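Local coordinates for protein Dot/Icm T4SS effector (Legionella pneumophila, PDB 6VVE) that acts as an effector kinase of the Dot/Icm secretion system and is activated by host inositol hexakisphosphate, at residues Y73-L76 with G82-Y85. Numbering follows the deposited sequence.
With ADP (adenosine-5'-diphosphate), chain C.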
loop_
_atom_site.group_PDB
_atom_site.type_symbol
_atom_site.label_atom_id
_atom_site.label_comp_id
_atom_site.label_asym_id
_atom_site.label_seq_id
_atom_site.Cartn_x
_atom_site.Cartn_y
_atom_site.Cartn_z
ATOM N N TYR A 73 4.980 -23.875 12.709
ATOM C CA TYR A 73 3.941 -22.856 12.650
ATOM C C TYR A 73 2.954 -23.176 11.529
ATOM O O TYR A 73 3.307 -23.785 10.515
ATOM C CB TYR A 73 4.546 -21.471 12.419
ATOM C CG TYR A 73 5.326 -20.929 13.594
ATOM C CD1 TYR A 73 4.678 -20.525 14.754
ATOM C CD2 TYR A 73 6.707 -20.811 13.542
ATOM C CE1 TYR A 73 5.385 -20.025 15.830
ATOM C CE2 TYR A 73 7.422 -20.313 14.613
ATOM C CZ TYR A 73 6.754 -19.922 15.752
ATOM O OH TYR A 73 7.460 -19.426 16.820
ATOM N N LYS A 74 1.707 -22.756 11.718
ATOM C CA LYS A 74 0.705 -22.933 10.678
ATOM C C LYS A 74 1.010 -22.016 9.499
ATOM O O LYS A 74 1.382 -20.848 9.672
ATOM C CB LYS A 74 -0.690 -22.647 11.222
ATOM C CG LYS A 74 -1.807 -22.944 10.230
ATOM C CD LYS A 74 -3.150 -22.465 10.760
ATOM C CE LYS A 74 -3.986 -21.828 9.656
ATOM N NZ LYS A 74 -4.996 -20.878 10.215
ATOM N N GLU A 75 0.857 -22.550 8.292
ATOM C CA GLU A 75 1.154 -21.817 7.068
ATOM C C GLU A 75 -0.099 -21.092 6.596
ATOM O O GLU A 75 -1.125 -21.724 6.324
ATOM C CB GLU A 75 1.674 -22.765 5.987
ATOM C CG GLU A 75 3.136 -23.151 6.169
ATOM C CD GLU A 75 3.501 -24.456 5.477
ATOM O OE1 GLU A 75 2.589 -25.178 5.009
ATOM O OE2 GLU A 75 4.710 -24.767 5.412
ATOM N N LEU A 76 -0.015 -19.766 6.509
ATOM C CA LEU A 76 -1.132 -18.975 6.011
ATOM C C LEU A 76 -1.140 -18.898 4.490
ATOM O O LEU A 76 -2.209 -18.752 3.887
ATOM C CB LEU A 76 -1.081 -17.563 6.598
ATOM C CG LEU A 76 -1.266 -17.457 8.110
ATOM C CD1 LEU A 76 -1.118 -16.017 8.566
ATOM C CD2 LEU A 76 -2.619 -18.014 8.525
ATOM N N GLY A 82 8.391 -16.051 -0.848
ATOM C CA GLY A 82 8.368 -16.294 0.582
ATOM C C GLY A 82 7.228 -17.198 0.992
ATOM O O GLY A 82 6.390 -17.602 0.178
ATOM N N THR A 83 7.228 -17.522 2.287
ATOM C CA THR A 83 6.177 -18.289 2.937
ATOM C C THR A 83 5.703 -17.499 4.147
ATOM O O THR A 83 6.521 -16.938 4.880
ATOM C CB THR A 83 6.673 -19.671 3.373
ATOM O OG1 THR A 83 7.208 -20.365 2.239
ATOM C CG2 THR A 83 5.533 -20.485 3.973
ATOM N N VAL A 84 4.390 -17.457 4.354
ATOM C CA VAL A 84 3.780 -16.660 5.414
ATOM C C VAL A 84 3.183 -17.600 6.449
ATOM O O VAL A 84 2.372 -18.473 6.112
ATOM C CB VAL A 84 2.711 -15.703 4.860
ATOM C CG1 VAL A 84 2.091 -14.879 5.984
ATOM C CG2 VAL A 84 3.318 -14.801 3.792
ATOM N N TYR A 85 3.582 -17.418 7.706
ATOM C CA TYR A 85 3.126 -18.248 8.810
ATOM C C TYR A 85 2.232 -17.438 9.738
ATOM O O TYR A 85 2.192 -16.203 9.686
ATOM C CB TYR A 85 4.313 -18.816 9.601
ATOM C CG TYR A 85 5.288 -19.624 8.772
ATOM C CD1 TYR A 85 5.026 -20.950 8.447
ATOM C CD2 TYR A 85 6.474 -19.062 8.321
ATOM C CE1 TYR A 85 5.917 -21.690 7.697
ATOM C CE2 TYR A 85 7.368 -19.794 7.566
ATOM C CZ TYR A 85 7.087 -21.107 7.259
ATOM O OH TYR A 85 7.977 -21.841 6.510
HETATM P PB ADP C . 2.729 -12.959 -3.015
HETATM O O1B ADP C . 1.870 -12.155 -3.972
HETATM O O2B ADP C . 2.316 -14.403 -2.905
HETATM O O3B ADP C . 4.224 -12.743 -3.175
HETATM P PA ADP C . 2.843 -12.980 -0.175
HETATM O O1A ADP C . 3.071 -11.830 0.770
HETATM O O2A ADP C . 3.955 -13.960 -0.436
HETATM O O3A ADP C . 2.386 -12.318 -1.571
HETATM O "O5'" ADP C . 1.570 -13.780 0.373
HETATM C "C5'" ADP C . 1.279 -15.104 -0.044
HETATM C "C4'" ADP C . 0.011 -15.571 0.623
HETATM O "O4'" ADP C . 0.134 -15.580 2.059
HETATM C "C3'" ADP C . -1.216 -14.687 0.292
HETATM O "O3'" ADP C . -1.902 -15.087 -0.863
HETATM C "C2'" ADP C . -2.081 -14.828 1.563
HETATM O "O2'" ADP C . -3.007 -15.886 1.409
HETATM C "C1'" ADP C . -1.079 -15.145 2.687
HETATM N N9 ADP C . -0.865 -13.905 3.461
HETATM C C8 ADP C . 0.084 -12.980 3.199
HETATM N N7 ADP C . 0.009 -11.953 4.084
HETATM C C5 ADP C . -1.004 -12.226 4.924
HETATM C C6 ADP C . -1.619 -11.561 6.088
HETATM N N6 ADP C . -1.134 -10.383 6.526
HETATM N N1 ADP C . -2.667 -12.171 6.697
HETATM C C2 ADP C . -3.153 -13.357 6.261
HETATM N N3 ADP C . -2.633 -14.011 5.206
HETATM C C4 ADP C . -1.579 -13.510 4.512
#
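Thr83 meets segment 73-76 lightly, its methyl CG2 lying 4.2 Å from Glu75 CG; a beta-branched residue suits the extended backbone here. At Val84 the backbone makes the one hydrogen bond between the segments, and the side chain adds apolar contact. Val84 O accepts Leu76 N at 2.7 Å. The bond is bent, 142° at the hydrogen, and the donor is tilted out of the carbonyl plane. Val84 CG1 packs 4.2 Å from Leu76 CB, while Val84 CG2 lies 3.7 Å from O4' of the ADP ribose. With CG1 opposite its own N (chi1 -180°), this short forked side chain offers one methyl to Leu76 and both to the nucleotide, and Leu76 CB also comes near adenine N3. Tyr85 pairs with Glu75 as an antiparallel, non-hydrogen-bonded couple, both side chains on one face of the sheet. They run side by side, the carboxylate turned 33° from the ring plane. The broad tyrosine ring suits this place because the aliphatic part of the glutamate can lie along it, Glu75 CG being 3.5 Å from Tyr85 CE1, while Tyr85 CB meets Tyr73 CB. Lys74 O sits at the ring edge, in plane, and receives a CA-H contact from Tyr85 CA at 3.2 Å. Apolar Leu76 lies against the Tyr85 backbone, CD1 at its O. Strand 91-96 flanks 82-88 on its other edge. The hairpin of strands 74-78 and 82-88 probably corresponds to the β1-β2 hairpin of a protein-kinase N-lobe, consistent with a glycine-rich loop at its turn, where Gly77 and Gly79 line the ADP pocket.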